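Local coordinates for protein L-amino acid deaminase (PDB 5I39) that binds flavin-adenine dinucleotide and, as a membrane-bound L-amino acid deaminase, probably carries out the oxidative deamination of L-amino acids, at residues V122-D127 and V277-G282; T295-I300 and P319-S324. All blocks are in the same frame, centred on the assembly; numbering follows the deposited sequence.

Contact 1. Residues V122-D127 and V277-G282; sequences VEVPLD and VALPGG. With EDO (1,2-ethanediol), chain I.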
ATOM      1  N   VAL A 122       4.786 -12.865  12.835  1.00  8.32           N
ATOM      2  CA  VAL A 122       5.696 -14.001  12.981  0.50  8.66           C
ATOM      3  C   VAL A 122       5.746 -14.765  11.668  1.00  8.80           C
ATOM      4  O   VAL A 122       4.719 -15.169  11.117  1.00  9.31           O
ATOM      5  CB  VAL A 122       5.371 -14.941  14.171  0.50  9.46           C
ATOM      6  CG1 VAL A 122       5.648 -14.235  15.490  0.50  9.39           C
ATOM      7  CG2 VAL A 122       3.944 -15.477  14.133  0.50  9.77           C
ATOM      8  N   GLU A 123       6.962 -14.926  11.148  1.00  8.51           N
ATOM      9  CA  GLU A 123       7.188 -15.703   9.933  1.00  8.94           C
ATOM     10  C   GLU A 123       8.158 -16.833  10.243  1.00  9.20           C
ATOM     11  O   GLU A 123       9.337 -16.597  10.517  1.00  9.10           O
ATOM     12  CB  GLU A 123       7.715 -14.853   8.776  1.00  9.44           C
ATOM     13  CG  GLU A 123       7.906 -15.691   7.516  1.00 10.39           C
ATOM     14  CD  GLU A 123       8.249 -14.912   6.264  1.00 11.15           C
ATOM     15  OE1 GLU A 123       8.107 -13.675   6.236  1.00 10.75           O
ATOM     16  OE2 GLU A 123       8.657 -15.569   5.282  1.00 12.99           O
ATOM     17  N   VAL A 124       7.657 -18.062  10.200  1.00  9.59           N
ATOM     18  CA  VAL A 124       8.506 -19.238  10.356  1.00  9.92           C
ATOM     19  C   VAL A 124       9.271 -19.444   9.041  1.00 10.52           C
ATOM     20  O   VAL A 124       8.654 -19.465   7.978  1.00 10.92           O
ATOM     21  CB  VAL A 124       7.668 -20.478  10.724  1.00 10.35           C
ATOM     22  CG1 VAL A 124       8.503 -21.753  10.681  1.00 10.92           C
ATOM     23  CG2 VAL A 124       7.043 -20.299  12.101  1.00 10.64           C
ATOM     24  N   PRO A 125      10.609 -19.592   9.101  1.00 11.12           N
ATOM     25  CA  PRO A 125      11.374 -19.777   7.864  1.00 11.83           C
ATOM     26  C   PRO A 125      11.058 -21.102   7.170  1.00 12.68           C
ATOM     27  O   PRO A 125      10.620 -22.051   7.814  1.00 13.25           O
ATOM     28  CB  PRO A 125      12.830 -19.749   8.344  1.00 12.20           C
ATOM     29  CG  PRO A 125      12.764 -20.194   9.758  1.00 12.75           C
ATOM     30  CD  PRO A 125      11.486 -19.616  10.284  1.00 11.39           C
ATOM     31  N   LEU A 126      11.281 -21.149   5.863  1.00 13.88           N
ATOM     32  CA  LEU A 126      10.973 -22.339   5.054  1.00 15.66           C
ATOM     33  C   LEU A 126      11.865 -23.536   5.369  1.00 16.58           C
ATOM     34  O   LEU A 126      11.410 -24.681   5.371  1.00 18.32           O
ATOM     35  CB  LEU A 126      11.107 -22.021   3.562  1.00 17.96           C
ATOM     36  CG  LEU A 126      10.012 -21.180   2.911  1.00 20.12           C
ATOM     37  CD1 LEU A 126      10.441 -20.770   1.512  1.00 22.38           C
ATOM     38  CD2 LEU A 126       8.692 -21.939   2.858  1.00 21.87           C
ATOM     39  N   ASP A 127      13.139 -23.256   5.604  1.00 16.17           N
ATOM     40  CA  ASP A 127      14.157 -24.287   5.802  1.00 16.78           C
ATOM     41  C   ASP A 127      15.380 -23.661   6.475  1.00 16.72           C
ATOM     42  O   ASP A 127      15.364 -22.468   6.794  1.00 15.36           O
ATOM     43  CB  ASP A 127      14.503 -24.975   4.463  1.00 17.37           C
ATOM     44  CG  ASP A 127      14.864 -23.996   3.348  1.00 18.50           C
ATOM     45  OD1 ASP A 127      15.347 -22.878   3.624  1.00 19.05           O
ATOM     46  OD2 ASP A 127      14.686 -24.368   2.167  1.00 21.76           O
ATOM     47  N   VAL A 277       0.513 -13.862  10.850  1.00  8.15           N
ATOM     48  CA  VAL A 277       1.233 -15.133  10.856  1.00  8.39           C
ATOM     49  C   VAL A 277       1.535 -15.549   9.422  1.00  8.48           C
ATOM     50  O   VAL A 277       0.683 -15.421   8.543  1.00  8.72           O
ATOM     51  CB  VAL A 277       0.397 -16.212  11.578  1.00  8.99           C
ATOM     52  CG1 VAL A 277       0.982 -17.609  11.400  1.00  9.55           C
ATOM     53  CG2 VAL A 277       0.285 -15.875  13.058  1.00  9.29           C
ATOM     54  N   ALA A 278       2.748 -16.059   9.212  1.00  8.66           N
ATOM     55  CA  ALA A 278       3.197 -16.574   7.920  1.00  9.28           C
ATOM     56  C   ALA A 278       3.977 -17.858   8.169  1.00  9.73           C
ATOM     57  O   ALA A 278       5.004 -17.839   8.856  1.00  9.89           O
ATOM     58  CB  ALA A 278       4.067 -15.550   7.214  1.00  9.91           C
ATOM     59  N   LEU A 279       3.484 -18.970   7.626  1.00 10.38           N
ATOM     60  CA  LEU A 279       4.061 -20.288   7.894  1.00 10.92           C
ATOM     61  C   LEU A 279       4.347 -21.051   6.613  1.00 11.69           C
ATOM     62  O   LEU A 279       3.674 -20.831   5.600  1.00 12.60           O
ATOM     63  CB  LEU A 279       3.108 -21.138   8.741  1.00 11.59           C
ATOM     64  CG  LEU A 279       2.630 -20.521  10.053  1.00 11.52           C
ATOM     65  CD1 LEU A 279       1.477 -21.316  10.642  1.00 12.50           C
ATOM     66  CD2 LEU A 279       3.780 -20.431  11.040  1.00 11.69           C
ATOM     67  N   PRO A 280       5.318 -21.986   6.659  1.00 12.32           N
ATOM     68  CA  PRO A 280       5.482 -22.970   5.587  1.00 13.31           C
ATOM     69  C   PRO A 280       4.170 -23.672   5.257  1.00 14.34           C
ATOM     70  O   PRO A 280       3.310 -23.813   6.125  1.00 15.12           O
ATOM     71  CB  PRO A 280       6.481 -23.966   6.177  1.00 13.82           C
ATOM     72  CG  PRO A 280       7.290 -23.155   7.124  1.00 13.30           C
ATOM     73  CD  PRO A 280       6.329 -22.169   7.718  1.00 12.54           C
ATOM     74  N   GLY A 281       4.035 -24.104   4.009  1.00 15.20           N
ATOM     75  CA  GLY A 281       2.776 -24.649   3.501  1.00 16.17           C
ATOM     76  C   GLY A 281       1.796 -23.581   3.044  1.00 16.22           C
ATOM     77  O   GLY A 281       0.621 -23.875   2.827  1.00 17.71           O
ATOM     78  N   GLY A 282       2.278 -22.348   2.894  1.00 15.64           N
ATOM     79  CA  GLY A 282       1.476 -21.236   2.399  1.00 15.32           C
ATOM     80  C   GLY A 282       0.336 -20.799   3.297  1.00 14.21           C
ATOM     81  O   GLY A 282      -0.746 -20.496   2.808  1.00 14.50           O
TER
HETATM   82  C1  EDO I 508       7.391 -19.453   4.922  1.00 15.84           C
HETATM   83  O1  EDO I 508       8.678 -18.957   5.292  1.00 14.59           O
HETATM   84  C2  EDO I 508       6.342 -18.426   5.324  1.00 16.55           C
HETATM   85  O2  EDO I 508       6.546 -17.186   4.633  1.00 16.84           O
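Val124 and Pro280 interlock at about a right angle where two parallel strands of the mixed sheet run out into loops. CG1 of Val124 rests on CD of the proline at 3.7 Å, and the proline ring fills the hollow along the chain of 124-126, its CG reaching the carbonyl O of Pro125 at 3.6 Å. The other valine branch, CG2, meets CD2 of Leu279 at 3.4 Å, closer than two methyls normally pack, so the joint here is tight. Leu279 starts out away from 122-127, but its chi1 of -54°, with CG anti to the carbonyl carbon, brings CD2 back to Val124. Trp172 touches both of these side chains.

Further back the strands pair in register, Val122 with Val277 and Glu123 with Ala278. Ala278 is gripped through both backbone polar atoms: its N donates to Val122 O (2.9 Å) and its O accepts from Val124 N (3.0 Å). Val122 and Val277 stand side by side on one face of the sheet. On the other, CG of the extended Glu123 passes the methyl of Ala278, CB, at 3.9 Å.

Strand 276-279 also pairs antiparallel with 283-287, the chain turning through Gly281 and Gly282 at positive phi. With the Ala278 side chain about 11 Å from the FAD, this is sheet architecture near the flavin. A 1,2-ethanediol, probably from the crystallisation liquor, donates to Val124 O and Glu123 OE2. Chemically, backbone bonds set the register, valine, leucine and proline carbons pack where the pairing ends, and Arg121, salt-bridged to Glu123 OE1, probably balances the carboxylate's charge.

Contact 2. Residues T295-I300 and P319-S324; sequences TSPRVI and PELNAS
Pro297 lays its ring against one side of helix 318-331, overlapping Ser324 and Leu321, which lie one helical turn apart. CB of the proline approaches OG of Ser324 at 3.5 Å, while its CD meets CD2 of Leu321 at 3.9 Å. The leucine side chain slants across the proline, and the ring thus meets a hydroxyl at one part of its rim and an apolar methyl at another. Glu320 borders the contact more loosely: its extended chain carries OE2 to 4.1 Å from CB of Pro297.

The serine hydroxyl, anti to its own backbone N (chi1 -166°), puts OG 3.3 Å from both CA and N of Pro297. The proline N, lacking a hydrogen, offers this oxygen no donor; a water links the segments, lying 2.7 Å from Ser324 OG and donating to Thr295 OG1 at 2.9 Å. Gln264 of strand 257-266 touches Pro297 and bonds through NE2 to Leu321 O, a further tie between helix and sheet. The loop runs near the flavin: the side chain of Ser296, its OG hydrogen-bonded to Ser262 O, lies about 8 Å from FAD. The chemistry implies a seam joined chiefly by van der Waals contact, in which one water bridges the buried hydroxyls of Thr295, at the strand's end, and Ser324 on the helix.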
ATOM      1  N   THR A 295      -6.839 -13.527   4.856  1.00  9.79           N
ATOM      2  CA  THR A 295      -6.011 -14.691   4.533  1.00 10.79           C
ATOM      3  C   THR A 295      -5.963 -14.876   3.022  1.00 12.19           C
ATOM      4  O   THR A 295      -6.766 -14.308   2.300  1.00 12.34           O
ATOM      5  CB  THR A 295      -6.543 -15.976   5.221  1.00 10.87           C
ATOM      6  OG1 THR A 295      -5.701 -17.093   4.905  1.00 11.78           O
ATOM      7  CG2 THR A 295      -7.976 -16.294   4.801  1.00 11.29           C
ATOM      8  N   SER A 296      -5.029 -15.695   2.557  1.00 14.15           N
ATOM      9  CA  SER A 296      -4.890 -16.004   1.129  1.00 15.05           C
ATOM     10  C   SER A 296      -3.870 -17.118   0.949  1.00 15.80           C
ATOM     11  O   SER A 296      -2.979 -17.247   1.777  1.00 14.34           O
ATOM     12  CB  SER A 296      -4.428 -14.760   0.366  1.00 15.94           C
ATOM     13  OG  SER A 296      -3.939 -15.070  -0.925  1.00 16.71           O
ATOM     14  N   PRO A 297      -3.981 -17.919  -0.134  1.00 16.77           N
ATOM     15  CA  PRO A 297      -2.926 -18.914  -0.396  1.00 17.37           C
ATOM     16  C   PRO A 297      -1.541 -18.325  -0.712  1.00 18.60           C
ATOM     17  O   PRO A 297      -0.542 -19.023  -0.561  1.00 18.34           O
ATOM     18  CB  PRO A 297      -3.462 -19.692  -1.605  1.00 18.04           C
ATOM     19  CG  PRO A 297      -4.476 -18.799  -2.230  1.00 17.57           C
ATOM     20  CD  PRO A 297      -5.092 -18.038  -1.098  1.00 16.02           C
ATOM     21  N   ARG A 298      -1.491 -17.070  -1.160  1.00 18.13           N
ATOM     22  CA  ARG A 298      -0.226 -16.377  -1.415  1.00 18.91           C
ATOM     23  C   ARG A 298      -0.438 -14.867  -1.286  1.00 22.07           C
ATOM     24  O   ARG A 298      -1.297 -14.301  -1.967  1.00 18.59           O
ATOM     25  CB  ARG A 298       0.295 -16.723  -2.812  1.00 17.09           C
ATOM     26  CG  ARG A 298       1.719 -16.260  -3.075  1.00 13.75           C
ATOM     27  CD  ARG A 298       2.136 -16.472  -4.523  1.00 27.14           C
ATOM     28  NE  ARG A 298       2.338 -17.886  -4.857  1.00 33.38           N
ATOM     29  CZ  ARG A 298       3.488 -18.563  -4.760  1.00 40.25           C
ATOM     30  NH1 ARG A 298       4.611 -17.986  -4.325  1.00 42.94           N
ATOM     31  NH2 ARG A 298       3.516 -19.850  -5.104  1.00 43.00           N
ATOM     32  N   VAL A 299       0.350 -14.229  -0.418  1.00 21.96           N
ATOM     33  CA  VAL A 299       0.213 -12.783  -0.130  1.00 23.65           C
ATOM     34  C   VAL A 299       1.399 -11.907  -0.560  1.00 23.46           C
ATOM     35  O   VAL A 299       1.309 -10.681  -0.457  1.00 22.17           O
ATOM     36  CB  VAL A 299      -0.105 -12.508   1.364  1.00 24.49           C
ATOM     37  CG1 VAL A 299      -1.461 -13.085   1.730  1.00 24.68           C
ATOM     38  CG2 VAL A 299       0.979 -13.045   2.295  1.00 23.51           C
ATOM     39  N   ILE A 300       2.490 -12.511  -1.028  1.00 23.79           N
ATOM     40  CA  ILE A 300       3.649 -11.764  -1.540  1.00 23.87           C
ATOM     41  C   ILE A 300       4.042 -12.372  -2.895  1.00 27.08           C
ATOM     42  O   ILE A 300       4.411 -13.546  -2.963  1.00 29.13           O
ATOM     43  CB  ILE A 300       4.840 -11.768  -0.536  1.00 18.95           C
ATOM     44  CG1 ILE A 300       4.435 -11.094   0.793  1.00 12.91           C
ATOM     45  CG2 ILE A 300       6.053 -11.054  -1.132  1.00 21.18           C
ATOM     46  CD1 ILE A 300       5.435 -11.215   1.912  1.00  8.10           C
ATOM     47  N   PRO A 319     -11.129 -24.261  -6.450  1.00 19.91           N
ATOM     48  CA  PRO A 319     -10.636 -25.371  -5.620  1.00 19.76           C
ATOM     49  C   PRO A 319      -9.420 -25.031  -4.748  1.00 18.73           C
ATOM     50  O   PRO A 319      -9.398 -25.398  -3.571  1.00 18.44           O
ATOM     51  CB  PRO A 319     -10.273 -26.447  -6.649  1.00 20.22           C
ATOM     52  CG  PRO A 319     -11.207 -26.198  -7.776  1.00 20.64           C
ATOM     53  CD  PRO A 319     -11.415 -24.709  -7.828  1.00 20.36           C
ATOM     54  N   GLU A 320      -8.429 -24.340  -5.313  1.00 18.83           N
ATOM     55  CA  GLU A 320      -7.245 -23.941  -4.538  1.00 18.23           C
ATOM     56  C   GLU A 320      -7.606 -22.969  -3.411  1.00 16.90           C
ATOM     57  O   GLU A 320      -7.088 -23.091  -2.304  1.00 16.40           O
ATOM     58  CB  GLU A 320      -6.143 -23.333  -5.416  1.00 20.30           C
ATOM     59  CG  GLU A 320      -4.832 -23.134  -4.648  1.00 22.20           C
ATOM     60  CD  GLU A 320      -3.701 -22.530  -5.462  1.00 23.82           C
ATOM     61  OE1 GLU A 320      -3.810 -22.428  -6.698  1.00 25.82           O
ATOM     62  OE2 GLU A 320      -2.685 -22.146  -4.852  1.00 25.45           O
ATOM     63  N   LEU A 321      -8.485 -22.007  -3.689  1.00 16.56           N
ATOM     64  CA  LEU A 321      -8.910 -21.040  -2.668  1.00 15.73           C
ATOM     65  C   LEU A 321      -9.626 -21.722  -1.498  1.00 15.16           C
ATOM     66  O   LEU A 321      -9.359 -21.420  -0.331  1.00 14.45           O
ATOM     67  CB  LEU A 321      -9.790 -19.951  -3.289  1.00 16.84           C
ATOM     68  CG  LEU A 321      -9.013 -18.968  -4.171  1.00 18.20           C
ATOM     69  CD1 LEU A 321      -9.927 -18.266  -5.164  1.00 20.23           C
ATOM     70  CD2 LEU A 321      -8.264 -17.946  -3.326  1.00 18.94           C
ATOM     71  N   ASN A 322     -10.510 -22.661  -1.817  1.00 15.28           N
ATOM     72  CA  ASN A 322     -11.188 -23.455  -0.799  1.00 15.29           C
ATOM     73  C   ASN A 322     -10.204 -24.317  -0.001  1.00 14.46           C
ATOM     74  O   ASN A 322     -10.282 -24.386   1.229  1.00 14.73           O
ATOM     75  CB  ASN A 322     -12.248 -24.336  -1.453  1.00 16.65           C
ATOM     76  CG  ASN A 322     -13.087 -25.084  -0.438  1.00 18.05           C
ATOM     77  OD1 ASN A 322     -13.968 -24.504   0.191  1.00 20.58           O
ATOM     78  ND2 ASN A 322     -12.821 -26.377  -0.274  1.00 18.73           N
ATOM     79  N   ALA A 323      -9.277 -24.956  -0.712  1.00 13.96           N
ATOM     80  CA  ALA A 323      -8.236 -25.779  -0.088  1.00 13.81           C
ATOM     81  C   ALA A 323      -7.318 -24.960   0.824  1.00 13.57           C
ATOM     82  O   ALA A 323      -6.846 -25.465   1.839  1.00 13.96           O
ATOM     83  CB  ALA A 323      -7.422 -26.497  -1.152  1.00 14.47           C
ATOM     84  N   SER A 324      -7.083 -23.700   0.468  1.00 13.22           N
ATOM     85  CA  SER A 324      -6.299 -22.801   1.315  1.00 12.59           C
ATOM     86  C   SER A 324      -6.973 -22.592   2.672  1.00 11.98           C
ATOM     87  O   SER A 324      -6.313 -22.654   3.710  1.00 12.17           O
ATOM     88  CB  SER A 324      -6.066 -21.455   0.630  1.00 12.70           C
ATOM     89  OG  SER A 324      -5.063 -20.729   1.315  1.00 13.05           O
TER
HETATM   90  O   HOH W   1      -6.371 -18.989   2.875  1.00 16.34           O

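In the fold
From the N terminus, the chain passes through strand 117-123 and enters contact 1 at 122-127. It then makes helix 128-143 and a long excursion, including the three-stranded sheet 210-231, before strand 276-279 closes a loop of 149 intervening residues. Contact 2 follows in series: the chain turns back through strands 283-287 and 293-295, leaves the sheet at 295-300, and returns in helix 318-331 after 18 residues, 302-313 of them not modelled. The loops neither nest nor cross. Contact 1 joins distant strands within the mixed sheet, whereas contact 2 sets a helix against a loop leaving that sheet; their centres lie 14 Å apart.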